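Local coordinates for probable outer membrane protein (Pseudomonas aeruginosa, PDB 3DWO) that probably carries hydrophobic molecules such as long-chain fatty acids across the outer membrane, as a beta-barrel channel of the FadL family, at residues T332-W337 with D375-F380; I165-S170 with L282-Y287; V173-D178 with D370-D375. All coordinates share one frame; numbering follows the deposited sequence.

Contact 1: T332-W337 with D375-F380; sequences TYRNTW and DGDRYF. With C8E ((hydroxyethyloxy)tri(ethyloxy)octane), chain F; C8E ((hydroxyethyloxy)tri(ethyloxy)octane), chain E; C8E ((hydroxyethyloxy)tri(ethyloxy)octane), chain D; C8E ((hydroxyethyloxy)tri(ethyloxy)octane), chain K.
Arg-334 reaches across to Asp-377 just ahead of the starts of two strands of the FadL-type antiparallel barrel. The strands that follow, 336-346 and 378-388, both pair with 351-360, and the residues that continue 351-360 run on between the two segments. From CB, the arginine's CG sits between the backbone N and the carbonyl carbon (chi1 59°), and the chain then runs straight from CG to NE, carrying the guanidinium toward the other segment. On the way NE donates to the carbonyl O of Thr-362. At the tip NH2 forms a salt bridge with Asp-377 OD1 at 3.3 Å. The guanidinium and carboxylate planes are only 8° apart, and OD1 lies at the guanidinium edge, in its plane. A water bridges the same NH2 to the other carboxylate oxygen: it accepts from Arg-334 NH2 at 2.8 Å and donates to Asp-377 OD2 at 2.6 Å. Since Asp-377 OD1 also takes the backbone N-H of Thr-362, that one residue ties down both partners, with its carbonyl holding the arginine and its amide the carboxylate. This contact lies at the surface, yet a second ion pair close by is buried. Arg-378 bends at chi2 (85°) and grips Asp-375 side-on, with NE 3.0 Å and NH2 2.9 Å from the same OD2. The first bond uses the anti lone pair of OD2, whereas NH2 comes from above the carboxylate plane. The other oxygen, OD1, is hydrogen-bonded to Thr-362 OG1, so both carboxylate oxygens are held. Detergent lines both segments: the chain E molecule covers a face of the Arg-378 guanidinium, while the chain K tail crosses one face of the Trp-337 ring, its C4 3.7 Å from Trp-337 CG.

Contact 2: I165-S170 with L282-Y287; sequences IIQRTS and LDIPAY
Ile-284 and Gln-167 approach from opposite directions inside the FadL-type beta barrel, the CD1 methyl of Ile-284 touching the CG of Gln-167 on strand 158-177. Residues 282-286 appear to interrupt the wall between 275-281 and 287-295, both of which pair with 226-248. Ile-284 gives up the most surface. Its CG1 is anti to the carbonyl carbon and its chi2 of 179° stretches the branch, so CD1 leads toward the strand. CD1 lands on the aliphatic part of the glutamine, 3.5 Å from Gln-167 CG and 3.9 Å from Gln-167 CD. A bend at chi2 (-73°) in the glutamine turns its amide aside, which leaves CG to meet the methyl. The position of Gln-167 OE1 is doubtful, since it runs into the Thr-169 hydroxyl, and nothing should be read into that amide's bonding. Thr-169, two residues along and also facing the segment, adds a looser flank; the Thr-169 and Thr-143 hydroxyls (OG1 to OG1) are hydrogen-bonded to each other, Thr-143 lying on the adjacent strand 138-153. Ile-284 packs on Thr-143 too, as well as on Ile-236 and Met-4, the last near the N-terminus. The longer of the two contacts runs from Thr-169 OG1 to Ile-284 CD1, 4.4 Å.

Contact 3: V173-D178 with D370-D375; sequences VSQNLD and DPRIPD. With C8E ((hydroxyethyloxy)tri(ethyloxy)octane), chain D; C8E ((hydroxyethyloxy)tri(ethyloxy)octane), chain E.
Val-173 and Arg-372 mark the closest approach of the two backbones, CA to CA 8.7 Å, between an extended strand and a loop that turns back at Pro-374, the centre of an inverse gamma turn. The gap is filled by the arginine, whose chain is extended from CG to NE. Val-173 CG1 lies 3.6 Å from Arg-372 NH2, the two side chains crossing at about a right angle. A water joins Arg-372 NE to the strand, accepting from NE at 2.7 Å and donating to Ser-174 O. Further out, Arg-372 NH2 is modelled 2.4 Å from Gln-175 OE1; the pair is a hydrogen bond, but its very short length is doubtful. The amide and guanidinium planes stand 66° apart. Here the loop after barrel strand 351-360 meets the interior face of strand 158-177 in the FadL-type barrel. Asp-370 holds the arginine from its own side in a long ion pair, Asp-370 OD2 to Arg-372 NH1 3.6 Å, and Tyr-331 OH bonds to both of those atoms. One detergent molecule, of chain D, threads past the whole contact: its C2 end lies by Asp-370, its C10 is 3.5 Å from Val-173 CG2, and its terminal O21 donates to Gln-175 OE1 at 2.9 Å.

Overall arrangement
Contact 1 is the surface member of the set, while contacts 2 and 3 are buried. Contacts 2 and 3 draw on neighbouring parts of strand 158-177, whose inward residues meet the 282-287 break at one place and the 370-375 loop at the other; their centres lie about 21 Å apart. Contacts 1 and 3 share Asp-375 and the detergents of chains D and E, and they touch where Tyr-333 OH packs 3.9 Å from Ile-373 CB. The chemistry changes with position: a hydrated salt bridge in contact 1, mostly aliphatic packing in contact 2, and in contact 3 a buried arginine served by an amide, a water and a carboxylate.

Contact 1: T332-W337 with D375-F380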
loop_
_atom_site.group_PDB
_atom_site.type_symbol
_atom_site.label_atom_id
_atom_site.label_comp_id
_atom_site.label_asym_id
_atom_site.label_seq_id
_atom_site.Cartn_x
_atom_site.Cartn_y
_atom_site.Cartn_z
ATOM N N THR A 332 -10.817 1.711 -10.823
ATOM C CA THR A 332 -12.076 1.306 -10.197
ATOM C C THR A 332 -11.964 0.195 -9.152
ATOM O O THR A 332 -12.597 -0.851 -9.273
ATOM C CB THR A 332 -13.096 0.860 -11.267
ATOM O OG1 THR A 332 -12.500 -0.134 -12.108
ATOM C CG2 THR A 332 -13.515 2.044 -12.131
ATOM N N TYR A 333 -11.153 0.430 -8.127
ATOM C CA TYR A 333 -10.977 -0.533 -7.044
ATOM C C TYR A 333 -12.314 -0.809 -6.362
ATOM O O TYR A 333 -13.200 0.042 -6.355
ATOM C CB TYR A 333 -10.008 0.025 -6.002
ATOM C CG TYR A 333 -8.546 -0.230 -6.280
ATOM C CD1 TYR A 333 -8.081 -0.474 -7.576
ATOM C CD2 TYR A 333 -7.620 -0.210 -5.244
ATOM C CE1 TYR A 333 -6.721 -0.698 -7.822
ATOM C CE2 TYR A 333 -6.268 -0.426 -5.476
ATOM C CZ TYR A 333 -5.823 -0.672 -6.762
ATOM O OH TYR A 333 -4.483 -0.916 -6.964
ATOM N N ARG A 334 -12.441 -1.993 -5.776
ATOM C CA ARG A 334 -13.659 -2.378 -5.071
ATOM C C ARG A 334 -13.424 -2.314 -3.563
ATOM O O ARG A 334 -12.292 -2.467 -3.094
ATOM C CB ARG A 334 -14.065 -3.814 -5.447
ATOM C CG ARG A 334 -13.000 -4.851 -5.114
ATOM C CD ARG A 334 -13.486 -6.305 -5.206
ATOM N NE ARG A 334 -12.431 -7.239 -4.789
ATOM C CZ ARG A 334 -12.585 -8.558 -4.668
ATOM N NH1 ARG A 334 -13.757 -9.126 -4.930
ATOM N NH2 ARG A 334 -11.563 -9.312 -4.280
ATOM N N ASN A 335 -14.491 -2.081 -2.803
ATOM C CA ASN A 335 -14.370 -2.055 -1.353
ATOM C C ASN A 335 -13.932 -3.453 -0.952
ATOM O O ASN A 335 -14.192 -4.418 -1.675
ATOM C CB ASN A 335 -15.699 -1.703 -0.696
ATOM C CG ASN A 335 -16.082 -0.262 -0.917
ATOM O OD1 ASN A 335 -15.218 0.593 -1.122
ATOM N ND2 ASN A 335 -17.376 0.023 -0.858
ATOM N N THR A 336 -13.294 -3.578 0.204
ATOM C CA THR A 336 -12.787 -4.876 0.603
ATOM C C THR A 336 -13.008 -5.269 2.067
ATOM O O THR A 336 -13.326 -4.432 2.913
ATOM C CB THR A 336 -11.286 -4.931 0.303
ATOM O OG1 THR A 336 -10.829 -6.282 0.385
ATOM C CG2 THR A 336 -10.526 -4.084 1.302
ATOM N N TRP A 337 -12.835 -6.559 2.345
ATOM C CA TRP A 337 -12.978 -7.100 3.692
ATOM C C TRP A 337 -11.713 -7.861 4.043
ATOM O O TRP A 337 -11.061 -8.433 3.173
ATOM C CB TRP A 337 -14.160 -8.080 3.792
ATOM C CG TRP A 337 -15.516 -7.447 3.892
ATOM C CD1 TRP A 337 -16.411 -7.257 2.879
ATOM C CD2 TRP A 337 -16.124 -6.907 5.070
ATOM N NE1 TRP A 337 -17.540 -6.631 3.352
ATOM C CE2 TRP A 337 -17.390 -6.405 4.696
ATOM C CE3 TRP A 337 -15.722 -6.798 6.409
ATOM C CZ2 TRP A 337 -18.256 -5.801 5.609
ATOM C CZ3 TRP A 337 -16.580 -6.197 7.317
ATOM C CH2 TRP A 337 -17.836 -5.705 6.913
ATOM N N ASP A 375 -1.832 -7.576 -7.314
ATOM C CA ASP A 375 -2.141 -8.507 -6.231
ATOM C C ASP A 375 -3.502 -9.183 -6.333
ATOM O O ASP A 375 -4.320 -8.862 -7.196
ATOM C CB ASP A 375 -1.974 -7.832 -4.854
ATOM C CG ASP A 375 -3.175 -7.028 -4.442
ATOM O OD1 ASP A 375 -3.742 -6.326 -5.304
ATOM O OD2 ASP A 375 -3.542 -7.087 -3.248
ATOM N N GLY A 376 -3.710 -10.155 -5.454
ATOM C CA GLY A 376 -4.954 -10.895 -5.419
ATOM C C GLY A 376 -5.269 -11.161 -3.966
ATOM O O GLY A 376 -4.531 -10.711 -3.078
ATOM N N ASP A 377 -6.359 -11.874 -3.708
ATOM C CA ASP A 377 -6.733 -12.183 -2.336
ATOM C C ASP A 377 -5.549 -12.859 -1.648
ATOM O O ASP A 377 -4.815 -13.613 -2.283
ATOM C CB ASP A 377 -7.955 -13.104 -2.319
ATOM C CG ASP A 377 -9.197 -12.435 -2.881
ATOM O OD1 ASP A 377 -9.221 -11.187 -2.948
ATOM O OD2 ASP A 377 -10.156 -13.152 -3.238
ATOM N N ARG A 378 -5.350 -12.578 -0.362
ATOM C CA ARG A 378 -4.240 -13.187 0.369
ATOM C C ARG A 378 -4.701 -13.947 1.601
ATOM O O ARG A 378 -5.731 -13.634 2.199
ATOM C CB ARG A 378 -3.229 -12.141 0.866
ATOM C CG ARG A 378 -2.739 -11.109 -0.128
ATOM C CD ARG A 378 -3.683 -9.926 -0.209
ATOM N NE ARG A 378 -3.060 -8.796 -0.892
ATOM C CZ ARG A 378 -2.122 -8.025 -0.352
ATOM N NH1 ARG A 378 -1.698 -8.258 0.883
ATOM N NH2 ARG A 378 -1.598 -7.025 -1.048
ATOM N N TYR A 379 -3.922 -14.956 1.969
ATOM C CA TYR A 379 -4.173 -15.719 3.178
ATOM C C TYR A 379 -2.945 -15.407 4.027
ATOM O O TYR A 379 -1.816 -15.521 3.550
ATOM C CB TYR A 379 -4.229 -17.224 2.908
ATOM C CG TYR A 379 -5.608 -17.773 2.625
ATOM C CD1 TYR A 379 -6.725 -17.308 3.319
ATOM C CD2 TYR A 379 -5.789 -18.794 1.696
ATOM C CE1 TYR A 379 -7.988 -17.845 3.089
ATOM C CE2 TYR A 379 -7.045 -19.341 1.459
ATOM C CZ TYR A 379 -8.138 -18.863 2.157
ATOM O OH TYR A 379 -9.381 -19.401 1.912
ATOM N N PHE A 380 -3.159 -14.992 5.267
ATOM C CA PHE A 380 -2.048 -14.677 6.156
ATOM C C PHE A 380 -1.921 -15.749 7.235
ATOM O O PHE A 380 -2.918 -16.143 7.849
ATOM C CB PHE A 380 -2.158 -13.371 7.000
ATOM C CG PHE A 380 -1.963 -12.145 6.274
ATOM C CD1 PHE A 380 -1.106 -11.169 6.774
ATOM C CD2 PHE A 380 -2.708 -11.860 5.133
ATOM C CE1 PHE A 380 -0.991 -9.925 6.146
ATOM C CE2 PHE A 380 -2.600 -10.618 4.499
ATOM C CZ PHE A 380 -1.739 -9.649 5.009
HETATM C C2 C8E F . -2.134 -21.744 1.654
HETATM C C3 C8E F . -3.042 -22.137 0.576
HETATM C C4 C8E F . -2.602 -21.453 -0.634
HETATM C C5 C8E F . -3.780 -20.795 -1.282
HETATM C C6 C8E F . -3.387 -19.611 -2.047
HETATM C C7 C8E F . -3.821 -18.544 -1.149
HETATM C C8 C8E F . -4.518 -17.469 -1.900
HETATM O O9 C8E F . -5.705 -16.790 -1.498
HETATM C C10 C8E F . -6.889 -17.542 -1.309
HETATM C C11 C8E F . -7.946 -16.567 -0.875
HETATM C C1 C8E E . 9.104 1.327 0.748
HETATM C C2 C8E E . 8.174 0.347 0.204
HETATM C C3 C8E E . 6.937 0.203 0.966
HETATM C C4 C8E E . 7.092 -0.946 1.840
HETATM C C5 C8E E . 5.860 -1.759 1.780
HETATM C C6 C8E E . 5.786 -2.624 2.936
HETATM C C7 C8E E . 4.683 -3.476 2.541
HETATM C C8 C8E E . 5.038 -4.861 2.873
HETATM O O9 C8E E . 4.156 -5.947 3.063
HETATM C C10 C8E E . 3.183 -5.891 4.085
HETATM C C11 C8E E . 2.448 -7.191 3.973
HETATM O O12 C8E E . 1.897 -7.359 2.651
HETATM C C13 C8E E . 1.467 -8.712 2.325
HETATM C C14 C8E E . 1.474 -9.362 0.905
HETATM O O15 C8E E . 2.517 -9.448 -0.107
HETATM C C16 C8E E . 2.464 -8.317 -1.001
HETATM C C17 C8E E . 1.574 -8.521 -2.237
HETATM O O18 C8E E . 2.102 -8.712 -3.564
HETATM C C19 C8E E . 2.276 -7.455 -4.277
HETATM C C20 C8E E . 1.445 -7.055 -5.550
HETATM O O21 C8E E . 0.406 -6.082 -5.410
HETATM C C1 C8E D . -3.823 -2.203 -9.822
HETATM C C2 C8E D . -2.827 -1.157 -10.023
HETATM C C3 C8E D . -3.091 0.099 -9.334
HETATM C C4 C8E D . -1.951 0.966 -9.575
HETATM C C5 C8E D . -1.921 2.020 -8.531
HETATM C C6 C8E D . -0.595 2.605 -8.447
HETATM C C7 C8E D . -0.922 3.880 -7.832
HETATM C C8 C8E D . 0.126 4.226 -6.842
HETATM O O9 C8E D . 0.824 5.459 -6.733
HETATM C C10 C8E D . 1.598 5.906 -7.829
HETATM C C11 C8E D . 2.185 7.215 -7.404
HETATM O O12 C8E D . 1.383 8.309 -7.881
HETATM C C13 C8E D . 2.004 9.161 -8.892
HETATM C C14 C8E D . 2.036 8.896 -10.430
HETATM O O15 C8E D . 1.678 9.738 -11.568
HETATM C C16 C8E D . 0.295 9.578 -11.947
HETATM C C17 C8E D . 0.038 8.486 -13.002
HETATM O O18 C8E D . 1.077 7.917 -13.826
HETATM C C19 C8E D . 1.270 8.623 -15.081
HETATM C C20 C8E D . 1.174 7.921 -16.487
HETATM O O21 C8E D . 2.373 7.427 -17.103
HETATM C C1 C8E K . -16.388 -12.458 1.837
HETATM C C2 C8E K . -16.538 -11.955 3.196
HETATM C C3 C8E K . -17.846 -11.370 3.489
HETATM C C4 C8E K . -17.651 -10.399 4.550
HETATM C C5 C8E K . -18.684 -10.598 5.596
HETATM C C6 C8E K . -18.069 -10.598 6.912
HETATM C C7 C8E K . -18.945 -9.666 7.601
HETATM C C8 C8E K . -18.420 -9.434 8.958
HETATM O O HOH W 1 -12.427 -11.902 -3.673
#

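Contact 2: I165-S170 with L282-Y287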
loop_
_atom_site.group_PDB
_atom_site.type_symbol
_atom_site.label_atom_id
_atom_site.label_comp_id
_atom_site.label_asym_id
_atom_site.label_seq_id
_atom_site.Cartn_x
_atom_site.Cartn_y
_atom_site.Cartn_z
ATOM N N ILE A 165 -3.937 12.421 12.433
ATOM C CA ILE A 165 -2.701 11.893 11.889
ATOM C C ILE A 165 -2.154 12.866 10.861
ATOM O O ILE A 165 -2.887 13.325 9.984
ATOM C CB ILE A 165 -2.925 10.507 11.230
ATOM C CG1 ILE A 165 -1.679 10.091 10.444
ATOM C CG2 ILE A 165 -4.155 10.544 10.340
ATOM C CD1 ILE A 165 -1.782 8.712 9.815
ATOM N N ILE A 166 -0.880 13.221 10.995
ATOM C CA ILE A 166 -0.258 14.114 10.024
ATOM C C ILE A 166 0.516 13.163 9.140
ATOM O O ILE A 166 1.494 12.535 9.560
ATOM C CB ILE A 166 0.687 15.135 10.669
ATOM C CG1 ILE A 166 -0.080 15.972 11.694
ATOM C CG2 ILE A 166 1.237 16.062 9.598
ATOM C CD1 ILE A 166 -1.283 16.718 11.111
ATOM N N GLN A 167 0.053 13.067 7.905
ATOM C CA GLN A 167 0.597 12.142 6.939
ATOM C C GLN A 167 1.468 12.724 5.824
ATOM O O GLN A 167 1.202 13.796 5.285
ATOM C CB GLN A 167 -0.598 11.368 6.366
ATOM C CG GLN A 167 -0.332 10.568 5.151
ATOM C CD GLN A 167 -0.145 11.417 3.935
ATOM O OE1 GLN A 167 0.711 11.126 3.113
ATOM N NE2 GLN A 167 -0.948 12.472 3.799
ATOM N N ARG A 168 2.515 11.989 5.481
ATOM C CA ARG A 168 3.413 12.383 4.409
ATOM C C ARG A 168 3.522 11.221 3.423
ATOM O O ARG A 168 3.930 10.121 3.786
ATOM C CB ARG A 168 4.793 12.733 4.966
ATOM C CG ARG A 168 5.874 12.844 3.902
ATOM C CD ARG A 168 5.638 14.001 2.958
ATOM N NE ARG A 168 6.571 13.971 1.836
ATOM C CZ ARG A 168 7.893 13.902 1.962
ATOM N NH1 ARG A 168 8.444 13.855 3.168
ATOM N NH2 ARG A 168 8.667 13.868 0.881
ATOM N N THR A 169 3.138 11.469 2.177
ATOM C CA THR A 169 3.199 10.445 1.139
ATOM C C THR A 169 4.149 10.839 0.024
ATOM O O THR A 169 4.137 11.977 -0.430
ATOM C CB THR A 169 1.821 10.220 0.472
ATOM O OG1 THR A 169 0.897 9.683 1.422
ATOM C CG2 THR A 169 1.952 9.250 -0.693
ATOM N N SER A 170 4.970 9.895 -0.416
ATOM C CA SER A 170 5.873 10.146 -1.531
ATOM C C SER A 170 5.517 9.072 -2.545
ATOM O O SER A 170 5.245 7.933 -2.175
ATOM C CB SER A 170 7.335 10.003 -1.113
ATOM O OG SER A 170 7.683 8.643 -0.987
ATOM N N LEU A 282 -4.242 10.856 -4.669
ATOM C CA LEU A 282 -4.045 9.487 -4.206
ATOM C C LEU A 282 -4.526 9.472 -2.756
ATOM O O LEU A 282 -3.743 9.292 -1.821
ATOM C CB LEU A 282 -2.564 9.102 -4.300
ATOM C CG LEU A 282 -2.146 7.621 -4.330
ATOM C CD1 LEU A 282 -2.535 6.942 -3.039
ATOM C CD2 LEU A 282 -2.802 6.914 -5.498
ATOM N N ASP A 283 -5.826 9.686 -2.576
ATOM C CA ASP A 283 -6.416 9.710 -1.241
ATOM C C ASP A 283 -6.240 8.383 -0.517
ATOM O O ASP A 283 -6.404 7.313 -1.109
ATOM C CB ASP A 283 -7.914 10.033 -1.311
ATOM C CG ASP A 283 -8.199 11.416 -1.877
ATOM O OD1 ASP A 283 -7.280 12.267 -1.926
ATOM O OD2 ASP A 283 -9.364 11.656 -2.262
ATOM N N ILE A 284 -5.897 8.454 0.763
ATOM C CA ILE A 284 -5.744 7.248 1.560
ATOM C C ILE A 284 -7.170 6.829 1.903
ATOM O O ILE A 284 -7.901 7.563 2.566
ATOM C CB ILE A 284 -4.939 7.534 2.839
ATOM C CG1 ILE A 284 -3.585 8.141 2.458
ATOM C CG2 ILE A 284 -4.724 6.244 3.628
ATOM C CD1 ILE A 284 -2.706 8.497 3.640
ATOM N N PRO A 285 -7.587 5.640 1.450
ATOM C CA PRO A 285 -8.938 5.132 1.700
ATOM C C PRO A 285 -9.388 5.028 3.153
ATOM O O PRO A 285 -8.601 4.738 4.049
ATOM C CB PRO A 285 -8.934 3.777 0.992
ATOM C CG PRO A 285 -7.511 3.352 1.103
ATOM C CD PRO A 285 -6.756 4.614 0.797
ATOM N N ALA A 286 -10.675 5.281 3.362
ATOM C CA ALA A 286 -11.283 5.198 4.679
ATOM C C ALA A 286 -11.499 3.725 4.975
ATOM O O ALA A 286 -11.625 2.916 4.059
ATOM C CB ALA A 286 -12.628 5.926 4.684
ATOM N N TYR A 287 -11.519 3.370 6.253
ATOM C CA TYR A 287 -11.768 1.993 6.625
ATOM C C TYR A 287 -12.296 1.911 8.044
ATOM O O TYR A 287 -12.074 2.809 8.852
ATOM C CB TYR A 287 -10.505 1.136 6.479
ATOM C CG TYR A 287 -9.342 1.535 7.356
ATOM C CD1 TYR A 287 -8.424 2.497 6.935
ATOM C CD2 TYR A 287 -9.131 0.913 8.586
ATOM C CE1 TYR A 287 -7.317 2.822 7.710
ATOM C CE2 TYR A 287 -8.032 1.231 9.373
ATOM C CZ TYR A 287 -7.124 2.185 8.928
ATOM O OH TYR A 287 -6.014 2.484 9.688
#

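Contact 3: V173-D178 with D370-D375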
loop_
_atom_site.group_PDB
_atom_site.type_symbol
_atom_site.label_atom_id
_atom_site.label_comp_id
_atom_site.label_asym_id
_atom_site.label_seq_id
_atom_site.Cartn_x
_atom_site.Cartn_y
_atom_site.Cartn_z
ATOM N N VAL A 173 6.406 6.926 -10.242
ATOM C CA VAL A 173 5.935 6.049 -11.301
ATOM C C VAL A 173 6.722 6.317 -12.577
ATOM O O VAL A 173 6.910 7.472 -12.971
ATOM C CB VAL A 173 4.418 6.267 -11.602
ATOM C CG1 VAL A 173 4.111 5.907 -13.051
ATOM C CG2 VAL A 173 3.565 5.389 -10.686
ATOM N N SER A 174 7.206 5.254 -13.206
ATOM C CA SER A 174 7.922 5.398 -14.465
ATOM C C SER A 174 7.234 4.417 -15.402
ATOM O O SER A 174 6.709 3.394 -14.964
ATOM C CB SER A 174 9.420 5.081 -14.319
ATOM O OG SER A 174 9.646 3.707 -14.083
ATOM N N GLN A 175 7.229 4.728 -16.690
ATOM C CA GLN A 175 6.551 3.885 -17.655
ATOM C C GLN A 175 7.039 4.323 -19.026
ATOM O O GLN A 175 7.344 5.498 -19.232
ATOM C CB GLN A 175 5.036 4.107 -17.504
ATOM C CG GLN A 175 4.133 3.497 -18.555
ATOM C CD GLN A 175 2.667 3.728 -18.221
ATOM O OE1 GLN A 175 2.347 4.485 -17.305
ATOM N NE2 GLN A 175 1.772 3.086 -18.960
ATOM N N ASN A 176 7.144 3.377 -19.950
ATOM C CA ASN A 176 7.594 3.705 -21.290
ATOM C C ASN A 176 6.460 4.320 -22.089
ATOM O O ASN A 176 5.304 3.905 -21.953
ATOM C CB ASN A 176 8.068 2.458 -22.022
ATOM C CG ASN A 176 8.534 2.764 -23.433
ATOM O OD1 ASN A 176 9.518 3.479 -23.624
ATOM N ND2 ASN A 176 7.822 2.233 -24.431
ATOM N N LEU A 177 6.792 5.309 -22.915
ATOM C CA LEU A 177 5.813 5.952 -23.777
ATOM C C LEU A 177 6.310 5.758 -25.200
ATOM O O LEU A 177 7.498 5.931 -25.487
ATOM C CB LEU A 177 5.704 7.454 -23.512
ATOM C CG LEU A 177 5.368 8.012 -22.132
ATOM C CD1 LEU A 177 5.128 9.516 -22.288
ATOM C CD2 LEU A 177 4.130 7.332 -21.541
ATOM N N ASP A 178 5.388 5.410 -26.086
ATOM C CA ASP A 178 5.680 5.186 -27.496
ATOM C C ASP A 178 4.841 6.205 -28.294
ATOM O O ASP A 178 3.700 5.914 -28.672
ATOM C CB ASP A 178 5.263 3.754 -27.848
ATOM C CG ASP A 178 5.615 3.372 -29.253
ATOM O OD1 ASP A 178 5.820 4.277 -30.086
ATOM O OD2 ASP A 178 5.671 2.155 -29.528
ATOM N N ASP A 370 -2.947 -4.141 -13.271
ATOM C CA ASP A 370 -1.767 -4.000 -14.109
ATOM C C ASP A 370 -0.511 -4.398 -13.335
ATOM O O ASP A 370 -0.595 -4.793 -12.178
ATOM C CB ASP A 370 -1.665 -2.565 -14.640
ATOM C CG ASP A 370 -1.471 -1.549 -13.540
ATOM O OD1 ASP A 370 -1.230 -1.966 -12.387
ATOM O OD2 ASP A 370 -1.542 -0.333 -13.835
ATOM N N PRO A 371 0.669 -4.302 -13.966
ATOM C CA PRO A 371 1.934 -4.673 -13.311
ATOM C C PRO A 371 2.380 -3.849 -12.102
ATOM O O PRO A 371 3.211 -4.311 -11.322
ATOM C CB PRO A 371 2.949 -4.595 -14.457
ATOM C CG PRO A 371 2.092 -4.850 -15.684
ATOM C CD PRO A 371 0.895 -4.005 -15.389
ATOM N N ARG A 372 1.845 -2.639 -11.946
ATOM C CA ARG A 372 2.225 -1.790 -10.810
ATOM C C ARG A 372 1.853 -2.432 -9.475
ATOM O O ARG A 372 2.680 -2.525 -8.564
ATOM C CB ARG A 372 1.541 -0.421 -10.892
ATOM C CG ARG A 372 1.845 0.350 -12.144
ATOM C CD ARG A 372 1.528 1.836 -11.993
ATOM N NE ARG A 372 2.163 2.575 -13.079
ATOM C CZ ARG A 372 1.549 2.974 -14.186
ATOM N NH1 ARG A 372 0.257 2.732 -14.372
ATOM N NH2 ARG A 372 2.251 3.583 -15.129
ATOM N N ILE A 373 0.595 -2.860 -9.374
ATOM C CA ILE A 373 0.055 -3.491 -8.168
ATOM C C ILE A 373 -0.712 -4.737 -8.626
ATOM O O ILE A 373 -1.940 -4.732 -8.693
ATOM C CB ILE A 373 -0.953 -2.566 -7.445
ATOM C CG1 ILE A 373 -0.372 -1.157 -7.271
ATOM C CG2 ILE A 373 -1.314 -3.161 -6.093
ATOM C CD1 ILE A 373 0.788 -1.073 -6.297
ATOM N N PRO A 374 0.006 -5.817 -8.956
ATOM C CA PRO A 374 -0.660 -7.040 -9.407
ATOM C C PRO A 374 -1.010 -7.996 -8.271
ATOM O O PRO A 374 -0.535 -9.129 -8.263
ATOM C CB PRO A 374 0.372 -7.646 -10.341
ATOM C CG PRO A 374 1.665 -7.374 -9.574
ATOM C CD PRO A 374 1.473 -5.925 -9.105
ATOM N N ASP A 375 -1.832 -7.576 -7.314
ATOM C CA ASP A 375 -2.141 -8.507 -6.231
ATOM C C ASP A 375 -3.502 -9.183 -6.333
ATOM O O ASP A 375 -4.320 -8.862 -7.196
ATOM C CB ASP A 375 -1.974 -7.832 -4.854
ATOM C CG ASP A 375 -3.175 -7.028 -4.442
ATOM O OD1 ASP A 375 -3.742 -6.326 -5.304
ATOM O OD2 ASP A 375 -3.542 -7.087 -3.248
HETATM C C1 C8E D . -3.823 -2.203 -9.822
HETATM C C2 C8E D . -2.827 -1.157 -10.023
HETATM C C3 C8E D . -3.091 0.099 -9.334
HETATM C C4 C8E D . -1.951 0.966 -9.575
HETATM C C5 C8E D . -1.921 2.020 -8.531
HETATM C C6 C8E D . -0.595 2.605 -8.447
HETATM C C7 C8E D . -0.922 3.880 -7.832
HETATM C C8 C8E D . 0.126 4.226 -6.842
HETATM O O9 C8E D . 0.824 5.459 -6.733
HETATM C C10 C8E D . 1.598 5.906 -7.829
HETATM C C11 C8E D . 2.185 7.215 -7.404
HETATM O O12 C8E D . 1.383 8.309 -7.881
HETATM C C13 C8E D . 2.004 9.161 -8.892
HETATM C C14 C8E D . 2.036 8.896 -10.430
HETATM O O15 C8E D . 1.678 9.738 -11.568
HETATM C C16 C8E D . 0.295 9.578 -11.947
HETATM C C17 C8E D . 0.038 8.486 -13.002
HETATM O O18 C8E D . 1.077 7.917 -13.826
HETATM C C19 C8E D . 1.270 8.623 -15.081
HETATM C C20 C8E D . 1.174 7.921 -16.487
HETATM O O21 C8E D . 2.373 7.427 -17.103
HETATM C C1 C8E E . 9.104 1.327 0.748
HETATM C C2 C8E E . 8.174 0.347 0.204
HETATM C C3 C8E E . 6.937 0.203 0.966
HETATM C C4 C8E E . 7.092 -0.946 1.840
HETATM C C5 C8E E . 5.860 -1.759 1.780
HETATM C C6 C8E E . 5.786 -2.624 2.936
HETATM C C7 C8E E . 4.683 -3.476 2.541
HETATM C C8 C8E E . 5.038 -4.861 2.873
HETATM O O9 C8E E . 4.156 -5.947 3.063
HETATM C C10 C8E E . 3.183 -5.891 4.085
HETATM C C11 C8E E . 2.448 -7.191 3.973
HETATM O O12 C8E E . 1.897 -7.359 2.651
HETATM C C13 C8E E . 1.467 -8.712 2.325
HETATM C C14 C8E E . 1.474 -9.362 0.905
HETATM O O15 C8E E . 2.517 -9.448 -0.107
HETATM C C16 C8E E . 2.464 -8.317 -1.001
HETATM C C17 C8E E . 1.574 -8.521 -2.237
HETATM O O18 C8E E . 2.102 -8.712 -3.564
HETATM C C19 C8E E . 2.276 -7.455 -4.277
HETATM C C20 C8E E . 1.445 -7.055 -5.550
HETATM O O21 C8E E . 0.406 -6.082 -5.410
HETATM O O HOH W 2 4.829 2.313 -12.978
#